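Local coordinates for protein endo-beta-1,2-glucanase (Talaromyces funiculosus, PDB 6IMV) that hydrolyses internal beta-1,2-glucosidic bonds of beta-1,2-glucans as a fungal endo-acting glycoside hydrolase, at residues 38-41 against 42-45; 83-86 against 87-90; 106-109 against 110-113; 118-121 against 122-125; 175-178 against 179-183. One frame throughout, in Å; residues are numbered along the deposited sequence.

Interaction 1. Residues 38-41 against 42-45; sequences LFWE and GKFH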
loop_
_atom_site.group_PDB
_atom_site.type_symbol
_atom_site.label_atom_id
_atom_site.label_comp_id
_atom_site.label_asym_id
_atom_site.label_seq_id
_atom_site.Cartn_x
_atom_site.Cartn_y
_atom_site.Cartn_z
ATOM N N LEU A 38 -12.901 9.306 6.220
ATOM C CA LEU A 38 -11.617 9.973 6.396
ATOM C C LEU A 38 -11.456 10.473 7.835
ATOM O O LEU A 38 -10.356 10.411 8.387
ATOM C CB LEU A 38 -11.513 11.130 5.403
ATOM C CG LEU A 38 -11.282 10.731 3.953
ATOM C CD1 LEU A 38 -11.541 11.914 3.031
ATOM C CD2 LEU A 38 -9.877 10.182 3.764
ATOM N N PHE A 39 -12.546 10.991 8.416
ATOM C CA PHE A 39 -12.549 11.533 9.786
ATOM C C PHE A 39 -12.078 10.457 10.770
ATOM O O PHE A 39 -11.160 10.683 11.559
ATOM C CB PHE A 39 -13.936 12.049 10.182
ATOM C CG PHE A 39 -14.007 12.641 11.565
ATOM C CD1 PHE A 39 -13.672 13.968 11.778
ATOM C CD2 PHE A 39 -14.377 11.870 12.660
ATOM C CE1 PHE A 39 -13.715 14.520 13.052
ATOM C CE2 PHE A 39 -14.424 12.419 13.934
ATOM C CZ PHE A 39 -14.092 13.744 14.125
ATOM N N TRP A 40 -12.697 9.274 10.701
ATOM C CA TRP A 40 -12.377 8.214 11.656
ATOM C C TRP A 40 -11.046 7.527 11.315
ATOM O O TRP A 40 -10.292 7.170 12.237
ATOM C CB TRP A 40 -13.553 7.251 11.798
ATOM C CG TRP A 40 -14.600 7.874 12.664
ATOM C CD1 TRP A 40 -15.750 8.472 12.248
ATOM C CD2 TRP A 40 -14.531 8.065 14.089
ATOM N NE1 TRP A 40 -16.419 8.996 13.322
ATOM C CE2 TRP A 40 -15.694 8.767 14.462
ATOM C CE3 TRP A 40 -13.605 7.709 15.084
ATOM C CZ2 TRP A 40 -15.964 9.101 15.788
ATOM C CZ3 TRP A 40 -13.870 8.046 16.393
ATOM C CH2 TRP A 40 -15.039 8.727 16.738
ATOM N N GLU A 41 -10.739 7.385 10.020
ATOM C CA GLU A 41 -9.439 6.855 9.609
ATOM C C GLU A 41 -8.308 7.715 10.199
ATOM O O GLU A 41 -7.282 7.193 10.634
ATOM C CB GLU A 41 -9.337 6.786 8.080
ATOM C CG GLU A 41 -10.060 5.601 7.448
ATOM C CD GLU A 41 -9.939 4.293 8.202
ATOM O OE1 GLU A 41 -8.800 3.810 8.396
ATOM O OE2 GLU A 41 -10.984 3.770 8.610
ATOM N N GLY A 42 -8.499 9.039 10.192
ATOM C CA GLY A 42 -7.551 9.997 10.728
ATOM C C GLY A 42 -7.207 9.784 12.196
ATOM O O GLY A 42 -6.125 10.156 12.631
ATOM N N LYS A 43 -8.117 9.183 12.970
ATOM C CA LYS A 43 -7.873 8.900 14.390
ATOM C C LYS A 43 -6.780 7.842 14.559
ATOM O O LYS A 43 -6.192 7.736 15.642
ATOM C CB LYS A 43 -9.159 8.475 15.106
ATOM C CG LYS A 43 -10.249 9.537 15.136
ATOM C CD LYS A 43 -9.739 10.901 15.537
ATOM C CE LYS A 43 -10.848 11.897 15.809
ATOM N NZ LYS A 43 -10.322 13.282 15.769
ATOM N N PHE A 44 -6.512 7.071 13.502
ATOM C CA PHE A 44 -5.391 6.127 13.488
ATOM C C PHE A 44 -4.067 6.889 13.632
ATOM O O PHE A 44 -3.096 6.365 14.204
ATOM C CB PHE A 44 -5.416 5.287 12.211
ATOM C CG PHE A 44 -4.292 4.291 12.055
ATOM C CD1 PHE A 44 -4.045 3.333 13.029
ATOM C CD2 PHE A 44 -3.523 4.267 10.904
ATOM C CE1 PHE A 44 -3.039 2.392 12.866
ATOM C CE2 PHE A 44 -2.514 3.327 10.742
ATOM C CZ PHE A 44 -2.275 2.393 11.722
ATOM N N HIS A 45 -4.041 8.127 13.116
ATOM C CA HIS A 45 -2.830 8.946 13.083
ATOM C C HIS A 45 -2.606 9.594 14.452
ATOM O O HIS A 45 -2.954 10.760 14.650
ATOM C CB HIS A 45 -2.911 9.999 11.970
ATOM C CG HIS A 45 -1.611 10.687 11.735
ATOM N ND1 HIS A 45 -1.244 11.824 12.424
ATOM C CD2 HIS A 45 -0.579 10.388 10.918
ATOM C CE1 HIS A 45 -0.050 12.208 12.025
ATOM N NE2 HIS A 45 0.378 11.348 11.095
#
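The amide of Gly42 donates to the carbonyl O of Leu38 across 2.9 Å, N to O, an i+4 bond. Beyond it the pattern tightens to i+3: Lys43 N reaches Trp40 O at 3.1 Å and Phe44 N reaches Glu41 O at 3.0 Å. The backbone thus winds more tightly as it leaves helix 30-41.

Beside this turn, Lys43 runs back past two aromatic rings. A bend at chi2 (-47°) carries its chain obliquely past the indole, where CG lies 3.8 Å from Trp40 CE3, and on to Phe39, where CE approaches CE2 at 4.1 Å. The rings also meet each other, Phe39 CD2 resting 3.6 Å above one indole face toward its rim. The lysine therefore meets both rings mainly through its methylenes.

Trp40 NE1 bonds to the backbone O of Pro13. Glu41, turned the other way, forms a salt bridge with Lys436 and accepts from the amide of Ser416, joining the turn to helix 433-443 and strand 415-421, while Leu38 and Phe39 lean on helix 98-104.

Interaction 2. Residues 83-86 against 87-90; sequences ESLQ and VMLY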
loop_
_atom_site.group_PDB
_atom_site.type_symbol
_atom_site.label_atom_id
_atom_site.label_comp_id
_atom_site.label_asym_id
_atom_site.label_seq_id
_atom_site.Cartn_x
_atom_site.Cartn_y
_atom_site.Cartn_z
ATOM N N GLU A 83 5.923 3.071 5.609
ATOM C CA GLU A 83 6.467 4.412 5.393
ATOM C C GLU A 83 5.877 5.039 4.122
ATOM O O GLU A 83 5.542 6.202 4.122
ATOM C CB GLU A 83 7.989 4.361 5.298
ATOM C CG GLU A 83 8.667 4.007 6.604
ATOM C CD GLU A 83 8.600 5.080 7.671
ATOM O OE1 GLU A 83 9.207 6.155 7.467
ATOM O OE2 GLU A 83 7.944 4.836 8.710
ATOM N N SER A 84 5.749 4.245 3.056
ATOM C CA SER A 84 5.245 4.719 1.765
ATOM C C SER A 84 3.799 5.217 1.905
ATOM O O SER A 84 3.453 6.236 1.306
ATOM C CB SER A 84 5.404 3.664 0.678
ATOM O OG SER A 84 4.344 2.732 0.709
ATOM N N LEU A 85 2.988 4.550 2.741
ATOM C CA LEU A 85 1.584 4.926 2.937
ATOM C C LEU A 85 1.488 6.246 3.716
ATOM O O LEU A 85 0.664 7.102 3.385
ATOM C CB LEU A 85 0.827 3.795 3.633
ATOM C CG LEU A 85 0.658 2.519 2.802
ATOM C CD1 LEU A 85 0.065 1.391 3.639
ATOM C CD2 LEU A 85 -0.203 2.767 1.570
ATOM N N GLN A 86 2.345 6.403 4.725
ATOM C CA GLN A 86 2.404 7.591 5.554
ATOM C C GLN A 86 2.893 8.781 4.714
ATOM O O GLN A 86 2.310 9.864 4.751
ATOM C CB GLN A 86 3.322 7.313 6.744
ATOM C CG GLN A 86 3.478 8.472 7.714
ATOM C CD GLN A 86 4.475 8.154 8.801
ATOM O OE1 GLN A 86 5.299 7.254 8.668
ATOM N NE2 GLN A 86 4.413 8.904 9.888
ATOM N N VAL A 87 3.948 8.558 3.927
ATOM C CA VAL A 87 4.554 9.615 3.123
ATOM C C VAL A 87 3.567 10.078 2.042
ATOM O O VAL A 87 3.424 11.287 1.819
ATOM C CB VAL A 87 5.920 9.178 2.557
ATOM C CG1 VAL A 87 6.410 10.098 1.444
ATOM C CG2 VAL A 87 6.958 9.091 3.667
ATOM N N MET A 88 2.877 9.132 1.395
ATOM C CA MET A 88 1.889 9.467 0.363
ATOM C C MET A 88 0.791 10.358 0.964
ATOM O O MET A 88 0.383 11.346 0.349
ATOM C CB MET A 88 1.264 8.204 -0.248
ATOM C CG MET A 88 2.139 7.549 -1.286
ATOM S SD MET A 88 1.319 6.176 -2.145
ATOM C CE MET A 88 1.557 4.862 -0.962
ATOM N N LEU A 89 0.314 10.007 2.164
ATOM C CA LEU A 89 -0.699 10.803 2.869
ATOM C C LEU A 89 -0.153 12.221 3.089
ATOM O O LEU A 89 -0.859 13.203 2.849
ATOM C CB LEU A 89 -1.036 10.112 4.191
ATOM C CG LEU A 89 -2.138 10.704 5.068
ATOM C CD1 LEU A 89 -1.614 11.809 5.959
ATOM C CD2 LEU A 89 -3.338 11.183 4.280
ATOM N N TYR A 90 1.103 12.309 3.550
ATOM C CA TYR A 90 1.739 13.588 3.851
ATOM C C TYR A 90 1.953 14.424 2.581
ATOM O O TYR A 90 1.943 15.652 2.663
ATOM C CB TYR A 90 3.057 13.392 4.605
ATOM C CG TYR A 90 2.933 12.838 6.001
ATOM C CD1 TYR A 90 1.758 12.916 6.731
ATOM C CD2 TYR A 90 4.022 12.230 6.598
ATOM C CE1 TYR A 90 1.672 12.386 8.009
ATOM C CE2 TYR A 90 3.954 11.703 7.876
ATOM C CZ TYR A 90 2.777 11.788 8.591
ATOM O OH TYR A 90 2.724 11.256 9.840
#
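Gln86 and Tyr90 sit one turn apart on the buried alpha-helix 80-94, in the helical core of what is described for this family as an (alpha/alpha)6 barrel. Their side chains cross at a slant, with the amide and phenol planes turned 53° against each other. Gln86 has its CG anti to the backbone N (chi1 -180°) and continues fully extended, which lays CG against the ring, 3.3 Å from Tyr90 CE2, and brings NE2 to the hydroxyl. The bond from Gln86 NE2 to Tyr90 OH is 2.9 Å long and nearly straight at 166°, with the oxygen close to the amide plane. Nearer the backbone, the carbonyl O of Gln86 lies over one face of the ring while also accepting the amide of Tyr90.

Both polar ends have further partners: Gln86 OE1 accepts from Lys123, and Tyr90 OH meets His45 NE2. Each group thus has two partners, and the amide is unlikely to flip. A phenylalanine in place of Tyr90 would keep the ring but would probably leave Gln86 NE2 and His45 NE2 without a shared mate in a buried setting.

On another side of the helix the regular i+4 bonds continue, Val87 N to Glu83 O and Met88 N to Ser84 O, and Val87 CG2 packs against Glu83 O. Met88 folds back along the preceding turn, bent at chi3, so that its CE methyl comes to 3.7 Å from Leu85 CD2 and 3.3 Å from Ser84 O.

Interaction 3. Residues 106-109 against 110-113; sequences PNNP and SAAP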
loop_
_atom_site.group_PDB
_atom_site.type_symbol
_atom_site.label_atom_id
_atom_site.label_comp_id
_atom_site.label_asym_id
_atom_site.label_seq_id
_atom_site.Cartn_x
_atom_site.Cartn_y
_atom_site.Cartn_z
ATOM N N PRO A 106 -9.074 17.533 11.020
ATOM C CA PRO A 106 -10.429 17.857 10.562
ATOM C C PRO A 106 -11.003 19.153 11.157
ATOM O O PRO A 106 -11.733 19.882 10.476
ATOM C CB PRO A 106 -11.267 16.645 11.001
ATOM C CG PRO A 106 -10.455 16.019 12.129
ATOM C CD PRO A 106 -9.015 16.245 11.735
ATOM N N ASN A 107 -10.679 19.422 12.422
ATOM C CA ASN A 107 -11.246 20.557 13.147
ATOM C C ASN A 107 -10.404 21.813 12.905
ATOM O O ASN A 107 -10.853 22.906 13.240
ATOM C CB ASN A 107 -11.385 20.259 14.638
ATOM C CG ASN A 107 -12.400 19.171 14.916
ATOM O OD1 ASN A 107 -13.405 19.036 14.218
ATOM N ND2 ASN A 107 -12.145 18.382 15.940
ATOM N N ASN A 108 -9.204 21.642 12.325
ATOM C CA ASN A 108 -8.341 22.749 11.924
ATOM C C ASN A 108 -7.572 22.398 10.647
ATOM O O ASN A 108 -6.381 22.076 10.677
ATOM C CB ASN A 108 -7.430 23.174 13.073
ATOM C CG ASN A 108 -6.681 24.447 12.753
ATOM O OD1 ASN A 108 -6.779 24.967 11.645
ATOM N ND2 ASN A 108 -5.909 24.933 13.704
ATOM N N PRO A 109 -8.229 22.481 9.472
ATOM C CA PRO A 109 -7.624 22.040 8.215
ATOM C C PRO A 109 -6.318 22.760 7.850
ATOM O O PRO A 109 -5.429 22.143 7.248
ATOM C CB PRO A 109 -8.695 22.332 7.152
ATOM C CG PRO A 109 -9.995 22.450 7.919
ATOM C CD PRO A 109 -9.610 22.958 9.293
ATOM N N SER A 110 -6.209 24.040 8.230
ATOM C CA SER A 110 -5.061 24.870 7.902
ATOM C C SER A 110 -3.780 24.290 8.517
ATOM O O SER A 110 -2.710 24.532 7.987
ATOM C CB SER A 110 -5.276 26.309 8.343
ATOM O OG SER A 110 -5.212 26.416 9.762
ATOM N N ALA A 111 -3.898 23.532 9.623
ATOM C CA ALA A 111 -2.743 22.980 10.324
ATOM C C ALA A 111 -2.157 21.751 9.599
ATOM O O ALA A 111 -1.020 21.358 9.886
ATOM C CB ALA A 111 -3.124 22.648 11.746
ATOM N N ALA A 112 -2.917 21.139 8.678
ATOM C CA ALA A 112 -2.530 19.844 8.076
ATOM C C ALA A 112 -1.147 19.914 7.421
ATOM O O ALA A 112 -0.319 19.028 7.646
ATOM C CB ALA A 112 -3.594 19.372 7.108
ATOM N N PRO A 113 -0.843 20.923 6.571
ATOM C CA PRO A 113 0.475 21.016 5.938
ATOM C C PRO A 113 1.626 21.090 6.951
ATOM O O PRO A 113 2.633 20.418 6.768
ATOM C CB PRO A 113 0.393 22.297 5.091
ATOM C CG PRO A 113 -1.091 22.452 4.823
ATOM C CD PRO A 113 -1.755 21.979 6.099
#
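Asn108 and Ser110 make the side-chain hydrogen bond of this turn: Ser110 OG donates to Asn108 OD1 at 2.8 Å, tilted 22° from the plane of the amide carbonyl. The hydroxyl lies between its own backbone N and carbonyl carbon (chi1 72°), a position from which it reaches back to the asparagine, whose CG is swung beside its carbonyl carbon (chi1 -171°).

The backbone bonds form a second group. Ala111 N donates to Asn108 O and Ala112 N to Pro109 O, each 3.1 Å from N to O. Together they define two overlapping type I beta turns that lead the chain into helix 112-133. Asn108 O accepts also from Ser105 OG, tying the turn to the residues that follow helix 98-104.

Van der Waals contacts are slight. The methyl of Ala111 lies 4.1 Å from Asn108 ND2, and that of Ala112 is 3.3 Å from Pro109 O. Pro109 and Ala112 both lean on Ala101, which connects the turn to helix 98-104.

Most of this turn is exposed and touches a crystal neighbour, so the side-chain conformations may owe something to the lattice. Pro109 and Pro113 have no amide hydrogen to give, so the two backbone bonds come from Ala111 and Ala112, and the contact relies on neutral hydrogen bonds rather than charge to set the entry of the helix.

Interaction 4. Residues 118-121 against 122-125; sequences SIMD and TKLQ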
loop_
_atom_site.group_PDB
_atom_site.type_symbol
_atom_site.label_atom_id
_atom_site.label_comp_id
_atom_site.label_asym_id
_atom_site.label_seq_id
_atom_site.Cartn_x
_atom_site.Cartn_y
_atom_site.Cartn_z
ATOM N N SER A 118 6.272 18.887 9.717
ATOM C CA SER A 118 6.946 18.655 10.990
ATOM C C SER A 118 7.356 17.179 11.145
ATOM O O SER A 118 8.506 16.882 11.523
ATOM C CB SER A 118 6.085 19.097 12.117
ATOM O OG SER A 118 6.642 18.691 13.338
ATOM N N ILE A 119 6.429 16.258 10.865
ATOM C CA ILE A 119 6.698 14.836 11.041
ATOM C C ILE A 119 7.761 14.389 10.021
ATOM O O ILE A 119 8.658 13.616 10.350
ATOM C CB ILE A 119 5.405 13.995 10.965
ATOM C CG1 ILE A 119 4.449 14.324 12.117
ATOM C CG2 ILE A 119 5.742 12.511 10.940
ATOM C CD1 ILE A 119 3.021 13.861 11.902
ATOM N N MET A 120 7.670 14.888 8.786
ATOM C CA MET A 120 8.601 14.483 7.727
ATOM C C MET A 120 10.018 15.003 8.021
ATOM O O MET A 120 10.999 14.369 7.642
ATOM C CB MET A 120 8.134 14.974 6.357
ATOM C CG MET A 120 7.007 14.139 5.779
ATOM S SD MET A 120 7.540 12.449 5.411
ATOM C CE MET A 120 8.419 12.682 3.865
ATOM N N ASP A 121 10.110 16.135 8.729
ATOM C CA ASP A 121 11.385 16.683 9.164
ATOM C C ASP A 121 11.998 15.760 10.221
ATOM O O ASP A 121 13.134 15.327 10.096
ATOM C CB ASP A 121 11.217 18.114 9.673
ATOM C CG ASP A 121 12.547 18.787 9.979
ATOM O OD1 ASP A 121 13.362 18.162 10.647
ATOM O OD2 ASP A 121 12.764 19.916 9.518
ATOM N N THR A 122 11.217 15.451 11.258
ATOM C CA THR A 122 11.642 14.526 12.314
ATOM C C THR A 122 12.033 13.178 11.696
ATOM O O THR A 122 13.064 12.613 12.051
ATOM C CB THR A 122 10.547 14.338 13.371
ATOM O OG1 THR A 122 10.163 15.631 13.830
ATOM C CG2 THR A 122 10.985 13.499 14.547
ATOM N N LYS A 123 11.199 12.683 10.771
ATOM C CA LYS A 123 11.397 11.368 10.132
ATOM C C LYS A 123 12.746 11.338 9.412
ATOM O O LYS A 123 13.496 10.382 9.588
ATOM C CB LYS A 123 10.266 11.050 9.148
ATOM C CG LYS A 123 10.427 9.754 8.360
ATOM C CD LYS A 123 9.397 9.579 7.257
ATOM C CE LYS A 123 7.978 9.399 7.762
ATOM N NZ LYS A 123 7.848 8.245 8.677
ATOM N N LEU A 124 13.042 12.380 8.619
ATOM C CA LEU A 124 14.279 12.433 7.843
ATOM C C LEU A 124 15.488 12.343 8.783
ATOM O O LEU A 124 16.446 11.634 8.491
ATOM C CB LEU A 124 14.345 13.723 7.019
ATOM C CG LEU A 124 15.602 13.857 6.149
ATOM C CD1 LEU A 124 15.801 12.627 5.261
ATOM C CD2 LEU A 124 15.546 15.105 5.299
ATOM N N GLN A 125 15.436 13.084 9.897
ATOM C CA GLN A 125 16.513 13.060 10.897
ATOM C C GLN A 125 16.783 11.600 11.313
ATOM O O GLN A 125 17.930 11.168 11.352
ATOM C CB GLN A 125 16.172 13.954 12.093
ATOM C CG GLN A 125 16.155 15.435 11.748
ATOM C CD GLN A 125 15.805 16.321 12.919
ATOM O OE1 GLN A 125 16.344 16.191 14.010
ATOM N NE2 GLN A 125 14.900 17.256 12.689
HETATM O O HOH W 1 7.730 16.117 14.295
#
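Asp121 OD1 takes a hydrogen bond from Gln125 NE2 one turn on, 2.7 Å long. The aspartate has its CG swung beside its carbonyl carbon (chi1 -173°), which lets OD1 reach the next turn. The glutamine has its CG next to its backbone N (chi1 -68°) and runs extended beyond it. Amide and carboxylate planes stand 76° apart, yet the carboxylate oxygen lies in the amide plane and is met nearly end-on along its own C-O bond.

Thr122 turns its hydroxyl back along the helix, placing OG1 3.1 Å from Ser118 O. A water bonded to Ser118 OG at 3.0 Å also lies near Thr122 OG1, but at a doubtfully short distance.

These pairs lie on helix 112-133, whose regular i+4 bonds include that from Thr122 N to Ser118 O. On the flank packed against helix 80-94, Met120, bent at chi2 and chi3, and Lys123, bent at chi3 and chi4, lie side by side and point the same way, SD standing 3.9 Å from both Lys123 CE and CD. The curl of the lysine carries its NZ to a salt bridge with Glu83 and a hydrogen bond to Gly56 O, beside its bond to Gln86.

Met120 O accepts the amide of Leu124 at 3.0 Å and receives Trp195 NE1 of helix 186-210 as a further donor.

Interaction 5. Residues 175-178 against 179-183; sequences AFIQ and AAENT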
loop_
_atom_site.group_PDB
_atom_site.type_symbol
_atom_site.label_atom_id
_atom_site.label_comp_id
_atom_site.label_asym_id
_atom_site.label_seq_id
_atom_site.Cartn_x
_atom_site.Cartn_y
_atom_site.Cartn_z
ATOM N N ALA A 175 7.006 11.806 -4.856
ATOM C CA ALA A 175 5.730 12.560 -4.822
ATOM C C ALA A 175 5.772 13.684 -3.779
ATOM O O ALA A 175 5.373 14.822 -4.067
ATOM C CB ALA A 175 4.579 11.633 -4.538
ATOM N N PHE A 176 6.210 13.345 -2.563
ATOM C CA PHE A 176 6.201 14.283 -1.451
ATOM C C PHE A 176 7.050 15.509 -1.796
ATOM O O PHE A 176 6.660 16.640 -1.499
ATOM C CB PHE A 176 6.717 13.645 -0.160
ATOM C CG PHE A 176 6.842 14.634 0.964
ATOM C CD1 PHE A 176 5.742 14.962 1.740
ATOM C CD2 PHE A 176 8.046 15.278 1.212
ATOM C CE1 PHE A 176 5.852 15.899 2.757
ATOM C CE2 PHE A 176 8.153 16.213 2.228
ATOM C CZ PHE A 176 7.059 16.515 3.005
ATOM N N ILE A 177 8.221 15.256 -2.382
ATOM C CA ILE A 177 9.149 16.312 -2.780
ATOM C C ILE A 177 8.433 17.268 -3.734
ATOM O O ILE A 177 8.501 18.484 -3.540
ATOM C CB ILE A 177 10.429 15.725 -3.403
ATOM C CG1 ILE A 177 11.327 15.110 -2.330
ATOM C CG2 ILE A 177 11.173 16.755 -4.243
ATOM C CD1 ILE A 177 12.309 14.102 -2.878
ATOM N N GLN A 178 7.759 16.706 -4.749
ATOM C CA GLN A 178 7.029 17.495 -5.717
ATOM C C GLN A 178 5.926 18.305 -5.011
ATOM O O GLN A 178 5.765 19.498 -5.288
ATOM C CB GLN A 178 6.441 16.624 -6.823
ATOM C CG GLN A 178 5.828 17.426 -7.955
ATOM C CD GLN A 178 6.845 18.329 -8.616
ATOM O OE1 GLN A 178 7.885 17.888 -9.091
ATOM N NE2 GLN A 178 6.560 19.618 -8.631
ATOM N N ALA A 179 5.167 17.657 -4.122
ATOM C CA ALA A 179 4.063 18.312 -3.420
ATOM C C ALA A 179 4.585 19.512 -2.615
ATOM O O ALA A 179 4.001 20.584 -2.647
ATOM C CB ALA A 179 3.358 17.328 -2.517
ATOM N N ALA A 180 5.687 19.301 -1.887
ATOM C CA ALA A 180 6.278 20.324 -1.029
ATOM C C ALA A 180 6.750 21.517 -1.872
ATOM O O ALA A 180 6.506 22.669 -1.507
ATOM C CB ALA A 180 7.407 19.737 -0.232
ATOM N N GLU A 181 7.396 21.232 -3.008
ATOM C CA GLU A 181 7.925 22.281 -3.887
ATOM C C GLU A 181 6.770 23.035 -4.565
ATOM O O GLU A 181 6.861 24.248 -4.733
ATOM C CB GLU A 181 8.951 21.693 -4.855
ATOM C CG GLU A 181 10.242 21.314 -4.146
ATOM C CD GLU A 181 11.250 20.503 -4.943
ATOM O OE1 GLU A 181 10.985 20.214 -6.126
ATOM O OE2 GLU A 181 12.305 20.158 -4.367
ATOM N N ASN A 182 5.659 22.344 -4.847
ATOM C CA ASN A 182 4.482 22.955 -5.462
ATOM C C ASN A 182 3.855 24.039 -4.571
ATOM O O ASN A 182 3.090 24.841 -5.087
ATOM C CB ASN A 182 3.405 21.923 -5.807
ATOM C CG ASN A 182 3.690 21.167 -7.085
ATOM O OD1 ASN A 182 4.624 21.505 -7.810
ATOM N ND2 ASN A 182 2.895 20.144 -7.364
ATOM N N THR A 183 4.141 24.052 -3.260
ATOM C CA THR A 183 3.543 25.028 -2.336
ATOM C C THR A 183 4.194 26.415 -2.457
ATOM O O THR A 183 3.613 27.391 -1.992
ATOM C CB THR A 183 3.667 24.612 -0.862
ATOM O OG1 THR A 183 5.052 24.562 -0.519
ATOM C CG2 THR A 183 3.005 23.291 -0.540
HETATM O O HOH W 2 10.325 17.970 -7.710
#
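Gln178 and Asn182 are joined through their amides one helical turn apart. Gln178 NE2 donates to Asn182 OD1 at 2.8 Å, with an N-H...O angle of 145°; the oxygen lies in the plane of the glutamine amide, but the donor stands 43° above that of the asparagine. A bend at chi2 (60°) turns the glutamine amide along the helix to meet it. The other end of the same amide is held by water: a single molecule donates to Gln178 OE1 and to Glu181 OE1, 2.8 Å from each, bridging the two side chains.

Backbone bonds continue helix 163-182, from Ala179 N to Ala175 O through Asn182 N to Gln178 O. Near its end, Ala180 O accepts twice from Thr183, from OG1 at 2.6 Å and from the amide.

Ile177 and Glu181 run side by side in van der Waals contact, Ile177 CG2 lying 3.6 Å from Glu181 OE2. The one apolar approach is loose, Phe176 CE2 to the Ala180 methyl. Phe176 itself packs on helix 80-94, and Asn182 ND2 bonds to Gln453 of helix 448-457.

An alanine in place of Gln178 would probably leave Asn182 OD1 without its donor from this helix and the water with Glu181 OE1 as its one remaining partner of the pair. The chemistry implies a polar flank in which amide, water and carboxylate supply complementary donors and acceptors: Gln178 OE1 and Glu181 OE1, both acceptors, are reconciled by the water that donates to each.

How the interactions relate
All five contacts are local, following one another along the chain without nesting or crossing. Interaction 1 turns the chain out of helix 30-41, and interaction 2 lies within helix 80-94, where it meets interactions 1, 4 and 5. Interaction 3 closes the turn between helix 98-104 and helix 112-133, and interaction 4 sits farther along the latter. Interaction 5 falls near the end of helix 163-182. Packing and polar bonds connect them: His45 bonds to Tyr90 (1 and 2), Glu83 forms a salt bridge with Lys123 (2 and 4), Phe39 meets Pro106 (1 and 3), His45 meets Ile119 (1 and 4), Val87 meets Phe176 (2 and 5), and Met120 meets Phe176 (4 and 5). Interaction 3 touches only interaction 1.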